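Local coordinates for protein putative branched-chain amino acid aminotransferase IlvE (Streptococcus mutans, PDB 4DQN) that probably catalyses the pyridoxal-phosphate-dependent transfer of the amino group between leucine, isoleucine or valine and 2-oxoglutarate, in branched-chain amino acid biosynthesis, at residues A66-D71 and E116-Y121; F77-N82 and W339-D344; L129-I134 and F150-M155. All blocks are in the same frame, centred on the assembly; numbering follows the deposited sequence.

Contact 1 of 3, residues A66-D71 and E116-Y121; sequences AYRTKD and EYVPPY
The carbonyl oxygen of Val118 is gripped side-on by two nitrogens of one guanidinium group, that of Arg68. The shorter bond runs from Arg68 NH2 to Val118 O at 2.7 Å, fairly straight at 159° and tilted only modestly from the carbonyl plane. Arg68 NE reaches the same oxygen at 3.2 Å, and this second donor sits well above the plane of that carbonyl. NE divides its hydrogen between this oxygen and Pro119 O, 3.3 Å away; both of these bonds are long and bent, weaker than that of NH2. Both oxygens lie near the guanidinium plane, at its edge, and hold the group against rotation. The chain gets there by running extended as far as CD and then bending at chi3 (-63°), which turns the head back onto the 118-119 backbone. A proline-rich loop has few backbone N-H groups to offer, and its carbonyls suit an arginine, which brings several donors at once. Here the end of strand 59-68, in the antiparallel sheet of this class-IV aminotransferase, is joined to the loop between helix 100-113 and strand 126-136. A bridging water adds to the join, accepting from Arg68 N and donating to Pro119 O at 2.8 Å. Val118, buried, turns CG1 toward the strand's backbone. Farther along, Lys70 lies over one face of the Tyr121 ring: its CA stands 3.8 Å from the ring centroid, almost on the normal, a CH-pi contact. Lys70 CG continues alongside, 3.7 Å from Tyr121 CE1, while Arg68 O meets the ring edge in plane. The phenol's OH is hydrogen-bonded to Asp332.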
loop_
_atom_site.group_PDB
_atom_site.type_symbol
_atom_site.label_atom_id
_atom_site.label_comp_id
_atom_site.label_asym_id
_atom_site.label_seq_id
_atom_site.Cartn_x
_atom_site.Cartn_y
_atom_site.Cartn_z
ATOM N N ALA A 66 -5.340 2.732 -25.999
ATOM C CA ALA A 66 -5.949 3.333 -27.184
ATOM C C ALA A 66 -5.394 2.582 -28.378
ATOM O O ALA A 66 -4.192 2.297 -28.432
ATOM C CB ALA A 66 -5.617 4.840 -27.285
ATOM N N TYR A 67 -6.263 2.264 -29.331
ATOM C CA TYR A 67 -5.905 1.394 -30.440
ATOM C C TYR A 67 -6.110 2.147 -31.744
ATOM O O TYR A 67 -7.171 2.736 -31.946
ATOM C CB TYR A 67 -6.829 0.163 -30.441
ATOM C CG TYR A 67 -6.795 -0.651 -29.161
ATOM C CD1 TYR A 67 -7.570 -0.291 -28.056
ATOM C CD2 TYR A 67 -5.992 -1.780 -29.059
ATOM C CE1 TYR A 67 -7.528 -1.037 -26.875
ATOM C CE2 TYR A 67 -5.948 -2.530 -27.891
ATOM C CZ TYR A 67 -6.719 -2.152 -26.808
ATOM O OH TYR A 67 -6.676 -2.904 -25.651
ATOM N N ARG A 68 -5.119 2.138 -32.630
ATOM C CA ARG A 68 -5.346 2.691 -33.971
ATOM C C ARG A 68 -5.976 1.635 -34.878
ATOM O O ARG A 68 -5.540 0.479 -34.894
ATOM C CB ARG A 68 -4.049 3.223 -34.589
ATOM C CG ARG A 68 -4.295 4.099 -35.810
ATOM C CD ARG A 68 -3.001 4.597 -36.423
ATOM N NE ARG A 68 -2.245 5.464 -35.510
ATOM C CZ ARG A 68 -2.506 6.757 -35.323
ATOM N NH1 ARG A 68 -3.511 7.333 -35.972
ATOM N NH2 ARG A 68 -1.758 7.479 -34.492
ATOM N N THR A 69 -7.002 2.029 -35.625
ATOM C CA THR A 69 -7.715 1.100 -36.498
ATOM C C THR A 69 -7.214 1.161 -37.945
ATOM O O THR A 69 -6.348 1.964 -38.283
ATOM C CB THR A 69 -9.232 1.366 -36.488
ATOM O OG1 THR A 69 -9.496 2.672 -37.027
ATOM C CG2 THR A 69 -9.781 1.275 -35.073
ATOM N N LYS A 70 -7.785 0.314 -38.795
ATOM C CA LYS A 70 -7.333 0.165 -40.172
ATOM C C LYS A 70 -7.435 1.458 -40.997
ATOM O O LYS A 70 -6.631 1.674 -41.909
ATOM C CB LYS A 70 -8.120 -0.974 -40.833
ATOM C CG LYS A 70 -7.439 -1.635 -42.021
ATOM C CD LYS A 70 -8.211 -2.885 -42.451
ATOM C CE LYS A 70 -9.685 -2.569 -42.670
ATOM N NZ LYS A 70 -10.536 -3.790 -42.889
ATOM N N ASP A 71 -8.401 2.322 -40.682
ATOM C CA ASP A 71 -8.542 3.576 -41.426
ATOM C C ASP A 71 -7.752 4.721 -40.796
ATOM O O ASP A 71 -7.810 5.857 -41.269
ATOM C CB ASP A 71 -10.018 3.966 -41.638
ATOM C CG ASP A 71 -10.703 4.448 -40.371
ATOM O OD1 ASP A 71 -10.130 4.340 -39.261
ATOM O OD2 ASP A 71 -11.850 4.937 -40.483
ATOM N N GLU A 116 -0.103 11.373 -32.164
ATOM C CA GLU A 116 0.979 10.950 -33.034
ATOM C C GLU A 116 1.808 9.849 -32.359
ATOM O O GLU A 116 2.645 9.204 -32.999
ATOM C CB GLU A 116 1.826 12.155 -33.469
ATOM C CG GLU A 116 2.663 12.806 -32.352
ATOM C CD GLU A 116 1.872 13.709 -31.387
ATOM O OE1 GLU A 116 0.617 13.733 -31.416
ATOM O OE2 GLU A 116 2.528 14.408 -30.580
ATOM N N TYR A 117 1.559 9.604 -31.071
ATOM C CA TYR A 117 2.248 8.508 -30.376
ATOM C C TYR A 117 1.438 7.212 -30.343
ATOM O O TYR A 117 1.924 6.176 -29.872
ATOM C CB TYR A 117 2.639 8.916 -28.944
ATOM C CG TYR A 117 3.710 9.972 -28.896
ATOM C CD1 TYR A 117 3.379 11.321 -28.917
ATOM C CD2 TYR A 117 5.051 9.623 -28.834
ATOM C CE1 TYR A 117 4.349 12.290 -28.883
ATOM C CE2 TYR A 117 6.034 10.590 -28.794
ATOM C CZ TYR A 117 5.668 11.923 -28.822
ATOM O OH TYR A 117 6.627 12.907 -28.782
ATOM N N VAL A 118 0.198 7.265 -30.814
ATOM C CA VAL A 118 -0.575 6.039 -30.965
ATOM C C VAL A 118 0.041 5.273 -32.150
ATOM O O VAL A 118 0.005 5.759 -33.285
ATOM C CB VAL A 118 -2.070 6.333 -31.217
ATOM C CG1 VAL A 118 -2.865 5.032 -31.269
ATOM C CG2 VAL A 118 -2.626 7.237 -30.119
ATOM N N PRO A 119 0.635 4.093 -31.883
ATOM C CA PRO A 119 1.392 3.344 -32.898
ATOM C C PRO A 119 0.561 3.041 -34.145
ATOM O O PRO A 119 -0.667 2.992 -34.062
ATOM C CB PRO A 119 1.748 2.048 -32.172
ATOM C CG PRO A 119 1.824 2.473 -30.701
ATOM C CD PRO A 119 0.655 3.410 -30.576
ATOM N N PRO A 120 1.229 2.852 -35.293
ATOM C CA PRO A 120 0.529 2.549 -36.543
ATOM C C PRO A 120 -0.148 1.180 -36.508
ATOM O O PRO A 120 0.332 0.268 -35.845
ATOM C CB PRO A 120 1.665 2.524 -37.582
ATOM C CG PRO A 120 2.780 3.290 -36.972
ATOM C CD PRO A 120 2.680 3.014 -35.495
ATOM N N TYR A 121 -1.260 1.053 -37.220
ATOM C CA TYR A 121 -1.849 -0.243 -37.546
ATOM C C TYR A 121 -0.894 -0.873 -38.579
ATOM O O TYR A 121 -0.459 -0.166 -39.490
ATOM C CB TYR A 121 -3.217 0.043 -38.184
ATOM C CG TYR A 121 -4.037 -1.170 -38.540
ATOM C CD1 TYR A 121 -3.831 -1.845 -39.739
ATOM C CD2 TYR A 121 -5.035 -1.630 -37.690
ATOM C CE1 TYR A 121 -4.591 -2.954 -40.077
ATOM C CE2 TYR A 121 -5.802 -2.743 -38.021
ATOM C CZ TYR A 121 -5.569 -3.396 -39.211
ATOM O OH TYR A 121 -6.327 -4.494 -39.542
HETATM O O HOH W 1 -2.216 1.298 -32.446
#

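Contact 2 of 3, residues F77-N82 and W339-D344; sequences FRPNMN and WIYKVD
At the outer edge of the antiparallel sheet, the short strand 340-342 near the C-terminus pairs with strand 74-77 just where the latter gives way to helix 79-92. Phe77 and Ile340 form an antiparallel non-hydrogen-bonded pair, and beside it Arg78 N donates to Trp339 O at 2.8 Å. Trp339 then lays its indole against the Arg78 side chain. The guanidinium is stacked on the ring with its plane only 15° from the indole's, and Arg78 CZ is 3.7 Å from the centroid of the five-membered ring, a cation-pi contact. Arg78 CD makes a CH-pi contact with the same ring, so both the aliphatic part and the charged head of the arginine are used. A bend at chi3 (94°) brings the head flat over the indole. Phe77 meets the other part of the indole, its CE1 3.4 Å from Trp339 CE3, with the two ring planes nearly perpendicular. Next along, Pro79 sets CG over one face of the Tyr341 ring, 3.9 Å from its centroid and offset toward the rim. A rigid proline suits the first turn of a helix, where its missing N-H costs no helical bond, and its ring methylenes suit an aromatic face. Asn80 CB lies 3.5 Å from Tyr341 OH. Arg78, at the N-cap position, accepts Met81 N at its carbonyl, a strand-to-helix junction at the margin of the antiparallel sheet of the class-IV aminotransferase fold, with the chain's last strand added at the edge.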
loop_
_atom_site.group_PDB
_atom_site.type_symbol
_atom_site.label_atom_id
_atom_site.label_comp_id
_atom_site.label_asym_id
_atom_site.label_seq_id
_atom_site.Cartn_x
_atom_site.Cartn_y
_atom_site.Cartn_z
ATOM N N PHE A 77 -11.177 1.087 -25.538
ATOM C CA PHE A 77 -11.886 -0.174 -25.360
ATOM C C PHE A 77 -12.442 -0.264 -23.937
ATOM O O PHE A 77 -11.681 -0.413 -22.968
ATOM C CB PHE A 77 -10.927 -1.338 -25.646
ATOM C CG PHE A 77 -11.504 -2.699 -25.354
ATOM C CD1 PHE A 77 -12.378 -3.309 -26.250
ATOM C CD2 PHE A 77 -11.157 -3.381 -24.185
ATOM C CE1 PHE A 77 -12.907 -4.570 -25.980
ATOM C CE2 PHE A 77 -11.681 -4.635 -23.908
ATOM C CZ PHE A 77 -12.559 -5.235 -24.809
ATOM N N ARG A 78 -13.764 -0.156 -23.830
ATOM C CA ARG A 78 -14.477 -0.256 -22.559
ATOM C C ARG A 78 -13.942 0.647 -21.425
ATOM O O ARG A 78 -13.824 0.190 -20.293
ATOM C CB ARG A 78 -14.498 -1.726 -22.099
ATOM C CG ARG A 78 -15.153 -2.684 -23.119
ATOM C CD ARG A 78 -14.988 -4.165 -22.727
ATOM N NE ARG A 78 -16.030 -4.882 -21.955
ATOM C CZ ARG A 78 -17.068 -4.374 -21.295
ATOM N NH1 ARG A 78 -17.305 -3.087 -21.260
ATOM N NH2 ARG A 78 -17.903 -5.179 -20.651
ATOM N N PRO A 79 -13.646 1.933 -21.712
ATOM C CA PRO A 79 -13.066 2.729 -20.628
ATOM C C PRO A 79 -14.081 3.005 -19.523
ATOM O O PRO A 79 -13.664 3.346 -18.420
ATOM C CB PRO A 79 -12.685 4.032 -21.322
ATOM C CG PRO A 79 -13.674 4.146 -22.476
ATOM C CD PRO A 79 -13.832 2.730 -22.943
ATOM N N ASN A 80 -15.378 2.870 -19.812
ATOM C CA ASN A 80 -16.402 2.942 -18.767
ATOM C C ASN A 80 -16.159 1.919 -17.661
ATOM O O ASN A 80 -16.429 2.186 -16.479
ATOM C CB ASN A 80 -17.805 2.728 -19.354
ATOM C CG ASN A 80 -17.970 1.349 -19.969
ATOM O OD1 ASN A 80 -17.171 0.933 -20.812
ATOM N ND2 ASN A 80 -18.996 0.623 -19.534
ATOM N N MET A 81 -15.643 0.749 -18.040
ATOM C CA MET A 81 -15.345 -0.299 -17.060
ATOM C C MET A 81 -14.183 0.086 -16.152
ATOM O O MET A 81 -14.235 -0.136 -14.941
ATOM C CB MET A 81 -15.042 -1.629 -17.760
ATOM C CG MET A 81 -16.228 -2.226 -18.505
ATOM S SD MET A 81 -17.611 -2.731 -17.456
ATOM C CE MET A 81 -16.924 -4.259 -16.807
ATOM N N ASN A 82 -13.131 0.664 -16.728
ATOM C CA ASN A 82 -12.037 1.197 -15.907
ATOM C C ASN A 82 -12.495 2.296 -14.943
ATOM O O ASN A 82 -12.022 2.375 -13.803
ATOM C CB ASN A 82 -10.921 1.733 -16.803
ATOM C CG ASN A 82 -10.363 0.670 -17.714
ATOM O OD1 ASN A 82 -10.840 0.488 -18.839
ATOM N ND2 ASN A 82 -9.355 -0.055 -17.231
ATOM N N TRP A 339 -19.061 -1.250 -26.280
ATOM C CA TRP A 339 -17.665 -1.506 -25.911
ATOM C C TRP A 339 -16.663 -0.506 -26.470
ATOM O O TRP A 339 -15.680 -0.161 -25.808
ATOM C CB TRP A 339 -17.227 -2.906 -26.346
ATOM C CG TRP A 339 -17.713 -4.010 -25.461
ATOM C CD1 TRP A 339 -18.788 -3.982 -24.618
ATOM C CD2 TRP A 339 -17.143 -5.316 -25.344
ATOM N NE1 TRP A 339 -18.922 -5.199 -23.986
ATOM C CE2 TRP A 339 -17.924 -6.034 -24.415
ATOM C CE3 TRP A 339 -16.047 -5.951 -25.941
ATOM C CZ2 TRP A 339 -17.637 -7.364 -24.061
ATOM C CZ3 TRP A 339 -15.767 -7.270 -25.595
ATOM C CH2 TRP A 339 -16.563 -7.961 -24.663
ATOM N N ILE A 340 -16.880 -0.069 -27.703
ATOM C CA ILE A 340 -15.908 0.788 -28.361
ATOM C C ILE A 340 -16.258 2.260 -28.186
ATOM O O ILE A 340 -17.409 2.658 -28.354
ATOM C CB ILE A 340 -15.808 0.476 -29.861
ATOM C CG1 ILE A 340 -15.506 -1.010 -30.089
ATOM C CG2 ILE A 340 -14.755 1.356 -30.517
ATOM C CD1 ILE A 340 -14.257 -1.550 -29.370
ATOM N N TYR A 341 -15.257 3.059 -27.829
ATOM C CA TYR A 341 -15.415 4.500 -27.680
ATOM C C TYR A 341 -14.421 5.185 -28.606
ATOM O O TYR A 341 -13.216 5.232 -28.313
ATOM C CB TYR A 341 -15.107 4.922 -26.249
ATOM C CG TYR A 341 -16.177 4.620 -25.238
ATOM C CD1 TYR A 341 -16.482 3.312 -24.882
ATOM C CD2 TYR A 341 -16.862 5.652 -24.610
ATOM C CE1 TYR A 341 -17.445 3.047 -23.943
ATOM C CE2 TYR A 341 -17.826 5.395 -23.674
ATOM C CZ TYR A 341 -18.118 4.093 -23.343
ATOM O OH TYR A 341 -19.090 3.841 -22.395
ATOM N N LYS A 342 -14.920 5.703 -29.725
ATOM C CA LYS A 342 -14.078 6.426 -30.677
ATOM C C LYS A 342 -13.563 7.697 -30.026
ATOM O O LYS A 342 -14.304 8.406 -29.353
ATOM C CB LYS A 342 -14.852 6.763 -31.949
ATOM C CG LYS A 342 -15.350 5.545 -32.702
ATOM C CD LYS A 342 -14.212 4.560 -32.959
ATOM C CE LYS A 342 -13.331 5.011 -34.112
ATOM N NZ LYS A 342 -12.535 3.866 -34.638
ATOM N N VAL A 343 -12.288 7.984 -30.237
ATOM C CA VAL A 343 -11.619 9.059 -29.516
ATOM C C VAL A 343 -12.070 10.453 -29.983
ATOM O O VAL A 343 -12.074 11.424 -29.207
ATOM C CB VAL A 343 -10.093 8.844 -29.576
ATOM C CG1 VAL A 343 -9.348 10.132 -29.647
ATOM C CG2 VAL A 343 -9.641 7.996 -28.378
ATOM N N ASP A 344 -12.498 10.538 -31.237
ATOM C CA ASP A 344 -13.006 11.792 -31.780
ATOM C C ASP A 344 -14.526 11.961 -31.650
ATOM O O ASP A 344 -15.076 12.959 -32.115
ATOM C CB ASP A 344 -12.566 11.941 -33.237
ATOM C CG ASP A 344 -11.068 12.089 -33.367
ATOM O OD1 ASP A 344 -10.473 12.807 -32.530
ATOM O OD2 ASP A 344 -10.478 11.478 -34.286
#

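Contact 3 of 3, residues L129-I134 and F150-M155; sequences LRPLLI and FTIFAM
Strands 129-134 and 150-155 run antiparallel, their axes 4.6 Å apart at closest and 159° between their directions, joined by reciprocal bonds at the pairs Arg130-Phe153 and Leu132-Thr151. The bond from Arg130 N to Phe153 O is 2.8 Å long and almost straight, whereas the return bond from Phe153 N to Arg130 O stretches to 3.3 Å. Pro131 lies in a non-hydrogen-bonded pair with Ile152, so its missing N-H costs no bond to this partner strand; Pro131 CA instead approaches Thr151 O at 3.2 Å, a CA-H...O contact. On the face carrying Leu129, Pro131 and Leu133, apolar side chains interlock: Pro131 CB touches Phe150 CE1 at 3.7 Å and Ile152 CG1 at 3.8 Å, while Leu129 meets Ile152 and Ala154. Helix 100-113 packs against this face, so branched and cyclic hydrocarbons suit it. These strands are the beta hairpin in the middle of the antiparallel sheet of the class-IV aminotransferase fold. The other face bears Arg130, Leu132, Thr151 and Phe153 and looks to the second subunit. Phe153 has CG between its backbone N and carbonyl carbon (chi1 59°), which brings the ring against Arg130, whose CB makes a CH-pi contact 4.2 Å from the centroid. The guanidinium travels on: Arg130 NE is hydrogen-bonded to His55 of the second subunit, and the Arg130 side chain comes within about 6 Å of that of Lys188, the lysine predicted to carry pyridoxal phosphate, which is not attached in this structure.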
loop_
_atom_site.group_PDB
_atom_site.type_symbol
_atom_site.label_atom_id
_atom_site.label_comp_id
_atom_site.label_asym_id
_atom_site.label_seq_id
_atom_site.Cartn_x
_atom_site.Cartn_y
_atom_site.Cartn_z
ATOM N N LEU A 129 -2.584 4.118 -21.397
ATOM C CA LEU A 129 -2.966 5.217 -20.526
ATOM C C LEU A 129 -2.875 4.749 -19.087
ATOM O O LEU A 129 -3.354 3.668 -18.758
ATOM C CB LEU A 129 -4.414 5.630 -20.809
ATOM C CG LEU A 129 -4.627 6.740 -21.844
ATOM C CD1 LEU A 129 -3.916 6.423 -23.122
ATOM C CD2 LEU A 129 -6.102 6.959 -22.131
ATOM N N ARG A 130 -2.263 5.573 -18.243
ATOM C CA ARG A 130 -2.175 5.323 -16.812
ATOM C C ARG A 130 -2.845 6.456 -16.010
ATOM O O ARG A 130 -2.203 7.477 -15.694
ATOM C CB ARG A 130 -0.709 5.196 -16.400
ATOM C CG ARG A 130 -0.500 5.010 -14.893
ATOM C CD ARG A 130 -1.055 3.664 -14.446
ATOM N NE ARG A 130 -0.061 3.033 -13.610
ATOM C CZ ARG A 130 0.491 1.854 -13.833
ATOM N NH1 ARG A 130 0.123 1.076 -14.852
ATOM N NH2 ARG A 130 1.386 1.443 -12.978
ATOM N N PRO A 131 -4.147 6.292 -15.698
ATOM C CA PRO A 131 -4.819 7.188 -14.756
ATOM C C PRO A 131 -4.325 6.895 -13.344
ATOM O O PRO A 131 -4.081 5.737 -13.000
ATOM C CB PRO A 131 -6.310 6.817 -14.906
ATOM C CG PRO A 131 -6.397 6.089 -16.235
ATOM C CD PRO A 131 -5.092 5.367 -16.352
ATOM N N LEU A 132 -4.155 7.943 -12.545
ATOM C CA LEU A 132 -3.648 7.815 -11.192
ATOM C C LEU A 132 -4.461 8.749 -10.321
ATOM O O LEU A 132 -4.718 9.893 -10.711
ATOM C CB LEU A 132 -2.177 8.235 -11.143
ATOM C CG LEU A 132 -1.484 8.355 -9.784
ATOM C CD1 LEU A 132 -1.193 6.978 -9.211
ATOM C CD2 LEU A 132 -0.202 9.142 -9.913
ATOM N N LEU A 133 -4.853 8.259 -9.142
ATOM C CA LEU A 133 -5.670 9.023 -8.209
ATOM C C LEU A 133 -4.986 8.956 -6.859
ATOM O O LEU A 133 -4.861 7.868 -6.281
ATOM C CB LEU A 133 -7.078 8.403 -8.114
ATOM C CG LEU A 133 -8.073 8.999 -7.107
ATOM C CD1 LEU A 133 -8.343 10.467 -7.447
ATOM C CD2 LEU A 133 -9.391 8.180 -7.120
ATOM N N ILE A 134 -4.537 10.103 -6.351
ATOM C CA ILE A 134 -3.730 10.126 -5.136
ATOM C C ILE A 134 -4.195 11.150 -4.109
ATOM O O ILE A 134 -4.617 12.260 -4.461
ATOM C CB ILE A 134 -2.243 10.408 -5.448
ATOM C CG1 ILE A 134 -2.095 11.612 -6.387
ATOM C CG2 ILE A 134 -1.567 9.181 -6.059
ATOM C CD1 ILE A 134 -0.626 12.060 -6.546
ATOM N N PHE A 150 -6.100 13.806 -9.693
ATOM C CA PHE A 150 -6.378 12.791 -10.701
ATOM C C PHE A 150 -5.610 13.169 -11.960
ATOM O O PHE A 150 -5.792 14.261 -12.510
ATOM C CB PHE A 150 -7.885 12.680 -10.993
ATOM C CG PHE A 150 -8.224 11.707 -12.113
ATOM C CD1 PHE A 150 -7.914 10.349 -12.002
ATOM C CD2 PHE A 150 -8.859 12.151 -13.266
ATOM C CE1 PHE A 150 -8.231 9.447 -13.048
ATOM C CE2 PHE A 150 -9.184 11.264 -14.314
ATOM C CZ PHE A 150 -8.871 9.911 -14.201
ATOM N N THR A 151 -4.726 12.281 -12.400
ATOM C CA THR A 151 -3.946 12.541 -13.599
ATOM C C THR A 151 -3.961 11.337 -14.537
ATOM O O THR A 151 -4.018 10.193 -14.087
ATOM C CB THR A 151 -2.490 12.964 -13.239
ATOM O OG1 THR A 151 -1.755 13.253 -14.433
ATOM C CG2 THR A 151 -1.759 11.873 -12.429
ATOM N N ILE A 152 -3.963 11.593 -15.844
ATOM C CA ILE A 152 -3.745 10.514 -16.805
ATOM C C ILE A 152 -2.575 10.868 -17.700
ATOM O O ILE A 152 -2.617 11.873 -18.426
ATOM C CB ILE A 152 -4.967 10.256 -17.714
ATOM C CG1 ILE A 152 -6.253 10.044 -16.896
ATOM C CG2 ILE A 152 -4.709 9.045 -18.615
ATOM C CD1 ILE A 152 -7.496 9.702 -17.772
ATOM N N PHE A 153 -1.530 10.043 -17.649
ATOM C CA PHE A 153 -0.420 10.163 -18.584
ATOM C C PHE A 153 -0.343 8.927 -19.479
ATOM O O PHE A 153 -0.997 7.914 -19.205
ATOM C CB PHE A 153 0.918 10.456 -17.880
ATOM C CG PHE A 153 1.345 9.426 -16.864
ATOM C CD1 PHE A 153 0.927 9.525 -15.540
ATOM C CD2 PHE A 153 2.230 8.412 -17.214
ATOM C CE1 PHE A 153 1.342 8.601 -14.592
ATOM C CE2 PHE A 153 2.649 7.471 -16.275
ATOM C CZ PHE A 153 2.217 7.569 -14.952
ATOM N N ALA A 154 0.419 9.029 -20.566
ATOM C CA ALA A 154 0.390 8.005 -21.612
ATOM C C ALA A 154 1.770 7.640 -22.137
ATOM O O ALA A 154 2.723 8.412 -22.025
ATOM C CB ALA A 154 -0.513 8.453 -22.767
ATOM N N MET A 155 1.869 6.453 -22.730
ATOM C CA MET A 155 3.122 5.999 -23.313
ATOM C C MET A 155 2.819 4.901 -24.318
ATOM O O MET A 155 1.928 4.072 -24.105
ATOM C CB MET A 155 4.080 5.475 -22.234
ATOM C CG MET A 155 3.573 4.237 -21.507
ATOM S SD MET A 155 3.658 4.402 -19.711
ATOM C CE MET A 155 2.361 5.622 -19.426
#

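In the fold
All three contacts reach the same antiparallel sheet, at different depths. Contact 3 is wholly buried in its middle, where regular backbone bonds and apolar side chains dominate and one arginine leads to the subunit interface. Contacts 1 and 2 are only partly buried. In contact 1 a loop is tied to the end of strand 59-68 by arginine-to-carbonyl bonds and a water; in contact 2 the sheet's edge relies mainly on aromatic rings, with an arginine whose guanidinium is stacked on a tryptophan, while its backbone N makes the carbonyl bond. Contacts 1 and 2 touch through Tyr67 and Phe77, while strands 59-68 and 126-136, neighbours in the sheet, connect contact 1 with contact 3.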